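Local coordinates for protein 4-alpha-glucanotransferase (Corynebacterium glutamicum, PDB 5B68) that belongs to the amylomaltases, also called disproportionating enzymes, and combines a TIM-barrel family domain with an N-terminal beta-sandwich domain, at residues Tyr14-Ser19 / Asp33-Ile38; Thr18-Tyr23 / Gly480-Phe485; Val389-Gly394 / Ser426-His431; Gly412-Gly417 / Arg467-Pro472. One frame throughout, in Å; residues are numbered along the deposited sequence.

Contact 1 (Tyr14-Ser19 / Asp33-Ile38); sequences YGVATS and DTLVKI
V16 meets helix 32-41 through its methyl groups. V16 CG1 lies anti to the backbone N (chi1 179°), and from there it reaches both L35 CD2, at 3.9 Å, and I38 CG2, at 4.0 Å, two groups about one helical turn apart. V16 CG2 adds a second touch on I38 CG2, at 4.1 Å. V16 and L35 lie alongside each other with their ends pointing opposite ways. T18 extends the apolar contact with its methyl CG2, 4.2 Å from L35 CD1. The polar backbone comes near at one point, where A17 O stands 3.5 Å from L35 CD2; the same oxygen accepts a hydrogen bond from T481 OG1. L7 of helix 5-13 also touches L35, while V470 and I483 pack on I38. Upstream, G15, at positive phi, closes helix 5-13 in a Schellman motif, and strand 19-21 follows a few residues later. The arrangement belongs to an N-terminal unit that runs in the order helix 5-13, the two-stranded antiparallel hairpin of 19-21 and 27-29, then helix 32-41, with the loop leaving the first helix packed on the last.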
loop_
_atom_site.group_PDB
_atom_site.type_symbol
_atom_site.label_atom_id
_atom_site.label_comp_id
_atom_site.label_asym_id
_atom_site.label_seq_id
_atom_site.Cartn_x
_atom_site.Cartn_y
_atom_site.Cartn_z
ATOM N N TYR A 14 5.139 24.685 8.670
ATOM C CA TYR A 14 5.228 23.219 8.819
ATOM C C TYR A 14 4.200 22.409 8.070
ATOM O O TYR A 14 4.180 21.206 8.181
ATOM C CB TYR A 14 5.213 22.898 10.313
ATOM C CG TYR A 14 6.523 23.223 10.965
ATOM C CD1 TYR A 14 7.597 22.319 10.911
ATOM C CD2 TYR A 14 6.725 24.455 11.616
ATOM C CE1 TYR A 14 8.799 22.637 11.482
ATOM C CE2 TYR A 14 7.918 24.753 12.215
ATOM C CZ TYR A 14 8.950 23.848 12.146
ATOM O OH TYR A 14 10.127 24.194 12.764
ATOM N N GLY A 15 3.363 23.070 7.269
ATOM C CA GLY A 15 2.374 22.386 6.489
ATOM C C GLY A 15 1.246 21.752 7.282
ATOM O O GLY A 15 0.661 20.748 6.829
ATOM N N VAL A 16 0.851 22.382 8.385
ATOM C CA VAL A 16 -0.176 21.849 9.224
ATOM C C VAL A 16 -1.398 22.664 8.916
ATOM O O VAL A 16 -1.363 23.901 9.017
ATOM C CB VAL A 16 0.177 21.945 10.696
ATOM C CG1 VAL A 16 -0.965 21.372 11.556
ATOM C CG2 VAL A 16 1.493 21.217 10.975
ATOM N N ALA A 17 -2.453 21.995 8.484
ATOM C CA ALA A 17 -3.702 22.728 8.100
ATOM C C ALA A 17 -4.361 23.320 9.336
ATOM O O ALA A 17 -4.505 22.667 10.403
ATOM C CB ALA A 17 -4.691 21.792 7.408
ATOM N N THR A 18 -4.836 24.552 9.175
ATOM C CA THR A 18 -5.565 25.246 10.293
ATOM C C THR A 18 -7.091 25.165 10.186
ATOM O O THR A 18 -7.825 25.610 11.087
ATOM C CB THR A 18 -5.176 26.714 10.354
ATOM O OG1 THR A 18 -5.554 27.375 9.143
ATOM C CG2 THR A 18 -3.644 26.864 10.565
ATOM N N SER A 19 -7.564 24.681 9.042
ATOM C CA SER A 19 -8.977 24.313 8.910
ATOM C C SER A 19 -9.120 23.295 7.795
ATOM O O SER A 19 -8.210 23.131 7.010
ATOM C CB SER A 19 -9.797 25.556 8.524
ATOM O OG SER A 19 -9.278 26.128 7.333
ATOM N N ASP A 33 -5.224 23.775 20.394
ATOM C CA ASP A 33 -4.653 22.620 21.087
ATOM C C ASP A 33 -4.135 21.593 20.093
ATOM O O ASP A 33 -3.066 21.006 20.262
ATOM C CB ASP A 33 -5.721 21.935 22.000
ATOM C CG ASP A 33 -5.157 20.891 22.877
ATOM O OD1 ASP A 33 -4.305 21.202 23.730
ATOM O OD2 ASP A 33 -5.509 19.709 22.713
ATOM N N THR A 34 -4.901 21.381 19.051
ATOM C CA THR A 34 -4.527 20.412 17.997
ATOM C C THR A 34 -3.281 20.938 17.241
ATOM O O THR A 34 -2.373 20.178 16.949
ATOM C CB THR A 34 -5.707 20.163 17.044
ATOM O OG1 THR A 34 -6.707 19.376 17.742
ATOM C CG2 THR A 34 -5.202 19.458 15.745
ATOM N N LEU A 35 -3.272 22.222 16.911
ATOM C CA LEU A 35 -2.130 22.767 16.196
ATOM C C LEU A 35 -0.850 22.566 17.004
ATOM O O LEU A 35 0.157 22.116 16.479
ATOM C CB LEU A 35 -2.326 24.236 15.889
ATOM C CG LEU A 35 -3.417 24.542 14.836
ATOM C CD1 LEU A 35 -3.578 26.056 14.687
ATOM C CD2 LEU A 35 -3.229 23.850 13.467
ATOM N N VAL A 36 -0.905 22.947 18.263
ATOM C CA VAL A 36 0.242 22.800 19.134
ATOM C C VAL A 36 0.670 21.358 19.233
ATOM O O VAL A 36 1.892 21.079 19.200
ATOM C CB VAL A 36 -0.055 23.446 20.535
ATOM C CG1 VAL A 36 1.016 23.118 21.530
ATOM C CG2 VAL A 36 -0.219 24.959 20.403
ATOM N N LYS A 37 -0.266 20.427 19.411
ATOM C CA LYS A 37 0.137 19.018 19.622
ATOM C C LYS A 37 0.717 18.398 18.325
ATOM O O LYS A 37 1.637 17.622 18.375
ATOM C CB LYS A 37 -1.035 18.163 20.094
ATOM C CG LYS A 37 -1.329 18.461 21.547
ATOM C CD LYS A 37 -2.646 17.870 21.993
ATOM C CE LYS A 37 -2.709 17.899 23.521
ATOM N NZ LYS A 37 -4.148 17.703 23.927
ATOM N N ILE A 38 0.184 18.784 17.184
ATOM C CA ILE A 38 0.721 18.280 15.912
ATOM C C ILE A 38 2.078 18.942 15.650
ATOM O O ILE A 38 2.996 18.253 15.290
ATOM C CB ILE A 38 -0.244 18.514 14.738
ATOM C CG1 ILE A 38 -1.532 17.727 15.003
ATOM C CG2 ILE A 38 0.394 18.056 13.396
ATOM C CD1 ILE A 38 -1.311 16.267 15.245
#

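Contact 2 (Thr18-Tyr23 / Gly480-Phe485); sequences TSYTDY and GTYIRF
Y20 and Y482 form an offset edge-to-face (T-shaped) pair where the N-terminal beta hairpin meets strand 481-484, an outermost strand of a four-stranded antiparallel sheet. The Y482 ring turns its CD2-CE2 edge toward the face of Y20, with planes at 82° and centroids 5.8 Å apart. The approach is displaced toward the root of Y20, as Y482 CD2 lies 3.8 Å from Y20 CB, which sits in the plane of the Y482 ring. Y20 CG stands between its own backbone N and carbonyl carbon (chi1 61°), and this carries the ring over the start of strand 481-484. There Y20 CE2 comes within 3.3 Å of G480 O, and Y20 CD2 lies 4.1 Å from T481 OG1, whose hydrogen bond goes to A17 O. The phenol end of Y20 is tied to the same carbonyl through a water in its ring plane: Y20 OH donates to the water, and the water donates to G480 O. Y23, exposed and poorly ordered, borders the contact with CE1 near the Y482 hydroxyl. A second water may join the two phenols, though its very short leg to Y23 OH is doubtful; it lies in the plane of the Y482 ring, 3.1 Å from Y482 OH.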
loop_
_atom_site.group_PDB
_atom_site.type_symbol
_atom_site.label_atom_id
_atom_site.label_comp_id
_atom_site.label_asym_id
_atom_site.label_seq_id
_atom_site.Cartn_x
_atom_site.Cartn_y
_atom_site.Cartn_z
ATOM N N THR A 18 -4.836 24.552 9.175
ATOM C CA THR A 18 -5.565 25.246 10.293
ATOM C C THR A 18 -7.091 25.165 10.186
ATOM O O THR A 18 -7.825 25.610 11.087
ATOM C CB THR A 18 -5.176 26.714 10.354
ATOM O OG1 THR A 18 -5.554 27.375 9.143
ATOM C CG2 THR A 18 -3.644 26.864 10.565
ATOM N N SER A 19 -7.564 24.681 9.042
ATOM C CA SER A 19 -8.977 24.313 8.910
ATOM C C SER A 19 -9.120 23.295 7.795
ATOM O O SER A 19 -8.210 23.131 7.010
ATOM C CB SER A 19 -9.797 25.556 8.524
ATOM O OG SER A 19 -9.278 26.128 7.333
ATOM N N TYR A 20 -10.279 22.665 7.694
ATOM C CA TYR A 20 -10.524 21.692 6.601
ATOM C C TYR A 20 -12.029 21.481 6.406
ATOM O O TYR A 20 -12.847 21.958 7.226
ATOM C CB TYR A 20 -9.775 20.369 6.890
ATOM C CG TYR A 20 -10.183 19.692 8.136
ATOM C CD1 TYR A 20 -11.204 18.767 8.135
ATOM C CD2 TYR A 20 -9.536 19.957 9.350
ATOM C CE1 TYR A 20 -11.614 18.149 9.311
ATOM C CE2 TYR A 20 -9.924 19.330 10.504
ATOM C CZ TYR A 20 -10.962 18.451 10.489
ATOM O OH TYR A 20 -11.349 17.869 11.642
ATOM N N THR A 21 -12.371 20.761 5.358
ATOM C CA THR A 21 -13.712 20.301 5.188
ATOM C C THR A 21 -13.676 18.810 5.429
ATOM O O THR A 21 -12.788 18.113 4.962
ATOM C CB THR A 21 -14.248 20.604 3.797
ATOM O OG1 THR A 21 -14.132 22.006 3.556
ATOM C CG2 THR A 21 -15.700 20.206 3.715
ATOM N N ASP A 22 -14.622 18.334 6.211
ATOM C CA ASP A 22 -14.662 16.923 6.542
ATOM C C ASP A 22 -15.251 16.094 5.402
ATOM O O ASP A 22 -15.576 16.610 4.337
ATOM C CB ASP A 22 -15.426 16.688 7.840
ATOM C CG ASP A 22 -16.879 17.063 7.733
ATOM O OD1 ASP A 22 -17.349 17.303 6.605
ATOM O OD2 ASP A 22 -17.532 17.111 8.782
ATOM N N TYR A 23 -15.326 14.791 5.618
ATOM C CA TYR A 23 -15.869 13.888 4.626
ATOM C C TYR A 23 -17.385 14.013 4.466
ATOM O O TYR A 23 -17.966 13.416 3.579
ATOM C CB TYR A 23 -15.431 12.455 4.905
ATOM C CG TYR A 23 -14.039 12.135 4.406
ATOM C CD1 TYR A 23 -13.288 13.071 3.732
ATOM C CD2 TYR A 23 -13.481 10.894 4.620
ATOM C CE1 TYR A 23 -12.030 12.777 3.281
ATOM C CE2 TYR A 23 -12.217 10.595 4.167
ATOM C CZ TYR A 23 -11.503 11.545 3.499
ATOM O OH TYR A 23 -10.256 11.248 3.047
ATOM N N GLY A 480 -8.377 15.932 14.838
ATOM C CA GLY A 480 -7.264 15.923 13.904
ATOM C C GLY A 480 -7.255 17.064 12.920
ATOM O O GLY A 480 -8.096 18.007 12.928
ATOM N N THR A 481 -6.226 16.995 12.077
ATOM C CA THR A 481 -6.057 17.914 10.992
ATOM C C THR A 481 -5.173 17.277 9.910
ATOM O O THR A 481 -4.741 16.145 10.098
ATOM C CB THR A 481 -5.480 19.244 11.464
ATOM O OG1 THR A 481 -5.584 20.163 10.397
ATOM C CG2 THR A 481 -4.050 19.161 11.957
ATOM N N TYR A 482 -4.952 17.994 8.820
ATOM C CA TYR A 482 -4.149 17.526 7.719
ATOM C C TYR A 482 -2.720 18.004 7.858
ATOM O O TYR A 482 -2.485 19.117 8.250
ATOM C CB TYR A 482 -4.718 18.026 6.393
ATOM C CG TYR A 482 -5.900 17.227 5.953
ATOM C CD1 TYR A 482 -5.726 15.984 5.394
ATOM C CD2 TYR A 482 -7.191 17.675 6.163
ATOM C CE1 TYR A 482 -6.790 15.222 5.020
ATOM C CE2 TYR A 482 -8.270 16.914 5.790
ATOM C CZ TYR A 482 -8.057 15.687 5.218
ATOM O OH TYR A 482 -9.099 14.909 4.831
ATOM N N ILE A 483 -1.786 17.128 7.553
ATOM C CA ILE A 483 -0.389 17.536 7.324
ATOM C C ILE A 483 -0.067 17.290 5.883
ATOM O O ILE A 483 -0.408 16.249 5.334
ATOM C CB ILE A 483 0.626 16.829 8.234
ATOM C CG1 ILE A 483 0.527 15.317 8.145
ATOM C CG2 ILE A 483 0.418 17.272 9.667
ATOM C CD1 ILE A 483 1.627 14.654 9.002
ATOM N N ARG A 484 0.574 18.270 5.271
ATOM C CA ARG A 484 0.968 18.264 3.854
ATOM C C ARG A 484 2.313 17.573 3.608
ATOM O O ARG A 484 3.237 17.741 4.407
ATOM C CB ARG A 484 1.009 19.745 3.395
ATOM C CG ARG A 484 1.571 20.053 2.022
ATOM C CD ARG A 484 1.109 21.385 1.407
ATOM N NE ARG A 484 1.174 22.611 2.217
ATOM C CZ ARG A 484 2.288 23.165 2.666
ATOM N NH1 ARG A 484 3.446 22.577 2.447
ATOM N NH2 ARG A 484 2.228 24.298 3.336
ATOM N N PHE A 485 2.441 16.843 2.481
ATOM C CA PHE A 485 3.698 16.254 2.052
ATOM C C PHE A 485 4.067 16.857 0.745
ATOM O O PHE A 485 3.234 17.469 0.057
ATOM C CB PHE A 485 3.602 14.718 1.945
ATOM C CG PHE A 485 3.446 14.070 3.291
ATOM C CD1 PHE A 485 4.570 13.736 4.024
ATOM C CD2 PHE A 485 2.203 13.804 3.844
ATOM C CE1 PHE A 485 4.434 13.196 5.283
ATOM C CE2 PHE A 485 2.089 13.274 5.143
ATOM C CZ PHE A 485 3.225 12.977 5.855
HETATM O O HOH W 1 -10.102 18.927 14.246
HETATM O O HOH W 2 -8.136 12.040 4.221
#

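Contact 3 (Val389-Gly394 / Ser426-His431); sequences VGVHPG and SQPPWH
Q427 and P428 pack against G390 and V391 in a loop-to-loop contact beside the TIM barrel. Segment 389-394 follows barrel strand 382-387, and segment 426-431 leaves strand 423-424 of the antiparallel sheet. Q427 runs along the backbone of its partner. Q427 CB and Q427 CG are both 3.5 Å from V391 O, and Q427 CA makes a CA-H...O contact with that same oxygen, with an angle of 137° at the hydrogen. The chain bends at chi2 (141°) and brings the amide against G390, where Q427 CD rests 3.8 Å from G390 CA. Q427 OE1 points toward V389 CB; it is buried and has no hydrogen-bonding partner in the model. P428 CD also abuts V391 O, at 3.3 Å, so one carbonyl oxygen is crowded by carbons of two successive residues. P428 CD lies 4.0 Å from V391 CG2 as well, the valine side chain standing roughly perpendicular to that of the proline. Farther along, the ring of P393 lies beside S426, with P393 CD 3.5 Å from S426 O, an oxygen that accepts a hydrogen bond from R473. A glycerol, probably from the crystallisation liquor, hydrogen-bonds to P428 O. P428 O also accepts a hydrogen bond from a water at 2.7 Å, and the water in turn accepts one from V391 N.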
loop_
_atom_site.group_PDB
_atom_site.type_symbol
_atom_site.label_atom_id
_atom_site.label_comp_id
_atom_site.label_asym_id
_atom_site.label_seq_id
_atom_site.Cartn_x
_atom_site.Cartn_y
_atom_site.Cartn_z
ATOM N N VAL A 389 -1.203 1.596 3.602
ATOM C CA VAL A 389 -0.935 3.013 3.889
ATOM C C VAL A 389 0.167 3.210 4.951
ATOM O O VAL A 389 0.839 4.232 4.980
ATOM C CB VAL A 389 -2.164 3.796 4.469
ATOM C CG1 VAL A 389 -1.905 5.283 4.229
ATOM C CG2 VAL A 389 -3.426 3.411 3.810
ATOM N N GLY A 390 0.269 2.260 5.856
ATOM C CA GLY A 390 1.126 2.478 7.001
ATOM C C GLY A 390 1.328 1.251 7.832
ATOM O O GLY A 390 0.997 0.158 7.452
ATOM N N VAL A 391 1.957 1.466 8.970
ATOM C CA VAL A 391 2.508 0.344 9.767
ATOM C C VAL A 391 1.970 0.397 11.177
ATOM O O VAL A 391 1.505 1.427 11.625
ATOM C CB VAL A 391 4.046 0.346 9.807
ATOM C CG1 VAL A 391 4.653 0.218 8.415
ATOM C CG2 VAL A 391 4.612 1.577 10.538
ATOM N N HIS A 392 2.138 -0.711 11.876
ATOM C CA HIS A 392 1.722 -0.861 13.267
ATOM C C HIS A 392 2.634 0.021 14.137
ATOM O O HIS A 392 3.836 0.003 13.938
ATOM C CB HIS A 392 1.869 -2.300 13.687
ATOM C CG HIS A 392 1.195 -2.625 14.979
ATOM N ND1 HIS A 392 1.667 -2.186 16.181
ATOM C CD2 HIS A 392 0.091 -3.368 15.257
ATOM C CE1 HIS A 392 0.896 -2.641 17.156
ATOM N NE2 HIS A 392 -0.059 -3.374 16.621
ATOM N N PRO A 393 2.046 0.838 15.055
ATOM C CA PRO A 393 2.807 1.825 15.860
ATOM C C PRO A 393 3.915 1.280 16.813
ATOM O O PRO A 393 4.844 1.995 17.177
ATOM C CB PRO A 393 1.727 2.512 16.683
ATOM C CG PRO A 393 0.579 1.540 16.715
ATOM C CD PRO A 393 0.601 0.944 15.309
ATOM N N GLY A 394 3.814 0.042 17.224
ATOM C CA GLY A 394 4.861 -0.541 18.087
ATOM C C GLY A 394 5.775 -1.503 17.377
ATOM O O GLY A 394 6.410 -2.300 18.019
ATOM N N SER A 426 -4.341 4.253 13.301
ATOM C CA SER A 426 -3.307 4.018 14.297
ATOM C C SER A 426 -1.860 4.118 13.805
ATOM O O SER A 426 -0.944 4.028 14.570
ATOM C CB SER A 426 -3.537 2.682 14.990
ATOM O OG SER A 426 -2.941 1.649 14.267
ATOM N N GLN A 427 -1.671 4.346 12.524
ATOM C CA GLN A 427 -0.331 4.349 11.963
ATOM C C GLN A 427 0.450 5.616 12.284
ATOM O O GLN A 427 -0.122 6.674 12.290
ATOM C CB GLN A 427 -0.432 4.162 10.462
ATOM C CG GLN A 427 -1.207 2.924 10.064
ATOM C CD GLN A 427 -2.070 3.159 8.866
ATOM O OE1 GLN A 427 -2.140 4.260 8.367
ATOM N NE2 GLN A 427 -2.706 2.121 8.382
ATOM N N PRO A 428 1.759 5.513 12.491
ATOM C CA PRO A 428 2.543 6.744 12.609
ATOM C C PRO A 428 2.866 7.321 11.233
ATOM O O PRO A 428 3.293 6.583 10.355
ATOM C CB PRO A 428 3.804 6.276 13.344
ATOM C CG PRO A 428 4.002 4.872 12.924
ATOM C CD PRO A 428 2.597 4.330 12.707
ATOM N N PRO A 429 2.656 8.620 11.022
ATOM C CA PRO A 429 2.911 9.124 9.673
ATOM C C PRO A 429 4.377 9.374 9.450
ATOM O O PRO A 429 5.128 9.618 10.364
ATOM C CB PRO A 429 2.150 10.424 9.654
ATOM C CG PRO A 429 2.132 10.897 11.072
ATOM C CD PRO A 429 2.028 9.640 11.874
ATOM N N TRP A 430 4.747 9.508 8.191
ATOM C CA TRP A 430 6.054 10.021 7.869
ATOM C C TRP A 430 6.162 11.426 8.457
ATOM O O TRP A 430 5.198 12.143 8.543
ATOM C CB TRP A 430 6.206 10.207 6.367
ATOM C CG TRP A 430 6.232 9.021 5.485
ATOM C CD1 TRP A 430 5.412 8.784 4.442
ATOM C CD2 TRP A 430 7.189 7.959 5.481
ATOM N NE1 TRP A 430 5.756 7.629 3.805
ATOM C CE2 TRP A 430 6.852 7.101 4.422
ATOM C CE3 TRP A 430 8.281 7.641 6.275
ATOM C CZ2 TRP A 430 7.566 5.954 4.144
ATOM C CZ3 TRP A 430 8.985 6.504 5.993
ATOM C CH2 TRP A 430 8.624 5.672 4.943
ATOM N N HIS A 431 7.360 11.796 8.861
ATOM C CA HIS A 431 7.651 13.162 9.155
ATOM C C HIS A 431 7.961 13.844 7.795
ATOM O O HIS A 431 8.907 13.423 7.120
ATOM C CB HIS A 431 8.884 13.233 10.092
ATOM C CG HIS A 431 9.175 14.616 10.547
ATOM N ND1 HIS A 431 9.077 15.033 11.856
ATOM C CD2 HIS A 431 9.451 15.722 9.826
ATOM C CE1 HIS A 431 9.296 16.336 11.911
ATOM N NE2 HIS A 431 9.568 16.766 10.698
HETATM O O HOH W 3 2.774 4.343 9.002
#

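Contact 4 (Gly412-Gly417 / Arg467-Pro472); sequences GAPPDG and RLFVMP
F469 lays one ring face under P414. The CB of the proline stands 3.9 Å from the ring centroid and 18° off the normal, a CH-pi contact, while P414 CD sits 3.8 Å from F469 CG, nearer the root of the ring. P414 N is above the same face, displaced toward the rim. The peptide just before the proline joins in, as A413 C is 3.6 Å from F469 CD2. This overlap depends on F469 CG being anti to the backbone N (chi1 -169°), which sends the ring across the chain leaving strand 409-413. The rings of Y20 and Y482 both make edge-to-face pairs with F469, and Y482 also touches P414, so the phenylalanine belongs to an aromatic cluster. Strands 409-413 and 467-472 are the two inner members of a four-stranded antiparallel sheet, flanked by 423-424 and 481-484. Here, near the end of strand 409-413, the pairing is partly direct and partly through water. G412 N donates to F469 O at 2.8 Å, nearly straight at 164°, from a position tilted out of the carbonyl plane. G412 O is bridged to F469 N by a water, which gives a hydrogen to G412 O at 2.8 Å and accepts one from F469 N at 2.9 Å. M471, on the same strand as F469, bends its chain at chi3 and sets its methyl CE 4.0 Å from the bare CA of G412.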
loop_
_atom_site.group_PDB
_atom_site.type_symbol
_atom_site.label_atom_id
_atom_site.label_comp_id
_atom_site.label_asym_id
_atom_site.label_seq_id
_atom_site.Cartn_x
_atom_site.Cartn_y
_atom_site.Cartn_z
ATOM N N GLY A 412 -5.477 8.801 10.149
ATOM C CA GLY A 412 -6.859 8.337 10.059
ATOM C C GLY A 412 -7.663 9.088 9.050
ATOM O O GLY A 412 -7.167 9.429 7.973
ATOM N N ALA A 413 -8.910 9.350 9.404
ATOM C CA ALA A 413 -9.857 9.958 8.483
ATOM C C ALA A 413 -10.860 10.859 9.245
ATOM O O ALA A 413 -11.239 10.564 10.363
ATOM C CB ALA A 413 -10.558 8.858 7.760
ATOM N N PRO A 414 -11.208 12.032 8.680
ATOM C CA PRO A 414 -12.074 12.895 9.467
ATOM C C PRO A 414 -13.492 12.290 9.434
ATOM O O PRO A 414 -13.762 11.420 8.579
ATOM C CB PRO A 414 -12.062 14.240 8.732
ATOM C CG PRO A 414 -11.630 13.910 7.340
ATOM C CD PRO A 414 -10.824 12.623 7.396
ATOM N N PRO A 415 -14.382 12.852 10.223
ATOM C CA PRO A 415 -15.731 12.330 10.368
ATOM C C PRO A 415 -16.471 12.315 9.043
ATOM O O PRO A 415 -16.244 13.115 8.156
ATOM C CB PRO A 415 -16.364 13.306 11.344
ATOM C CG PRO A 415 -15.234 13.736 12.197
ATOM C CD PRO A 415 -14.017 13.748 11.325
ATOM N N ASP A 416 -17.348 11.332 8.950
ATOM C CA ASP A 416 -17.923 10.788 7.740
ATOM C C ASP A 416 -19.414 10.824 7.921
ATOM O O ASP A 416 -19.882 10.997 9.038
ATOM C CB ASP A 416 -17.551 9.315 7.675
ATOM C CG ASP A 416 -16.962 8.918 6.373
ATOM O OD1 ASP A 416 -16.824 9.779 5.490
ATOM O OD2 ASP A 416 -16.639 7.728 6.233
ATOM N N GLY A 417 -20.169 10.695 6.837
ATOM C CA GLY A 417 -21.590 10.493 7.013
ATOM C C GLY A 417 -21.761 9.174 7.745
ATOM O O GLY A 417 -22.461 9.106 8.752
ATOM N N ARG A 467 -1.250 14.485 1.355
ATOM C CA ARG A 467 -1.515 14.912 2.692
ATOM C C ARG A 467 -2.082 13.732 3.481
ATOM O O ARG A 467 -2.647 12.786 2.886
ATOM C CB ARG A 467 -2.526 16.097 2.639
ATOM C CG ARG A 467 -3.901 15.659 2.160
ATOM C CD ARG A 467 -4.798 16.851 1.887
ATOM N NE ARG A 467 -4.442 17.570 0.671
ATOM C CZ ARG A 467 -5.292 17.838 -0.319
ATOM N NH1 ARG A 467 -4.868 18.475 -1.373
ATOM N NH2 ARG A 467 -6.550 17.420 -0.276
ATOM N N LEU A 468 -1.978 13.769 4.798
ATOM C CA LEU A 468 -2.622 12.762 5.633
ATOM C C LEU A 468 -3.425 13.472 6.649
ATOM O O LEU A 468 -2.963 14.457 7.208
ATOM C CB LEU A 468 -1.593 11.886 6.346
ATOM C CG LEU A 468 -0.905 10.853 5.421
ATOM C CD1 LEU A 468 0.259 10.202 6.160
ATOM C CD2 LEU A 468 -1.853 9.814 4.865
ATOM N N PHE A 469 -4.561 12.920 6.987
ATOM C CA PHE A 469 -5.293 13.315 8.185
ATOM C C PHE A 469 -4.734 12.624 9.378
ATOM O O PHE A 469 -4.685 11.416 9.380
ATOM C CB PHE A 469 -6.767 12.984 8.033
ATOM C CG PHE A 469 -7.614 13.594 9.084
ATOM C CD1 PHE A 469 -7.955 14.945 9.035
ATOM C CD2 PHE A 469 -8.040 12.841 10.154
ATOM C CE1 PHE A 469 -8.721 15.516 10.052
ATOM C CE2 PHE A 469 -8.795 13.408 11.175
ATOM C CZ PHE A 469 -9.143 14.730 11.129
ATOM N N VAL A 470 -4.292 13.398 10.358
ATOM C CA VAL A 470 -3.654 12.888 11.563
ATOM C C VAL A 470 -4.289 13.507 12.799
ATOM O O VAL A 470 -4.710 14.679 12.769
ATOM C CB VAL A 470 -2.113 13.200 11.585
ATOM C CG1 VAL A 470 -1.424 12.456 10.463
ATOM C CG2 VAL A 470 -1.810 14.671 11.447
ATOM N N MET A 471 -4.216 12.777 13.909
ATOM C CA MET A 471 -4.701 13.260 15.180
ATOM C C MET A 471 -3.640 13.007 16.214
ATOM O O MET A 471 -2.822 12.125 16.039
ATOM C CB MET A 471 -5.992 12.513 15.526
ATOM C CG MET A 471 -5.744 11.027 15.762
ATOM S SD MET A 471 -7.169 10.008 15.387
ATOM C CE MET A 471 -7.101 10.180 13.597
ATOM N N PRO A 472 -3.570 13.839 17.278
ATOM C CA PRO A 472 -2.624 13.507 18.349
ATOM C C PRO A 472 -2.922 12.094 18.830
ATOM O O PRO A 472 -4.087 11.687 18.892
ATOM C CB PRO A 472 -2.963 14.532 19.427
ATOM C CG PRO A 472 -3.548 15.663 18.703
ATOM C CD PRO A 472 -4.309 15.098 17.552
HETATM O O HOH W 4 -5.367 10.311 6.043
#

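Contacts 1 and 2 share T18 and S19, and their centres lie 9 Å apart; A17 N, 2.9 Å from Y482 O, joins the loop of contact 1 to the strand of contact 2. Contacts 2 and 4 are closer still, with centres 7 Å apart, because strands 481-484 and 467-472 are neighbours in one sheet, with T481 O 2.8 Å from V470 N. I38 of contact 1 packs on P472 of contact 4. P429 of contact 3 reaches V470 and L468, its contact centred 13 Å from contact 4. Contact 3 lies beside bound small molecules, probably from the crystallisation liquor: the V389 side chain is about 3 Å from BTB, nearest atoms.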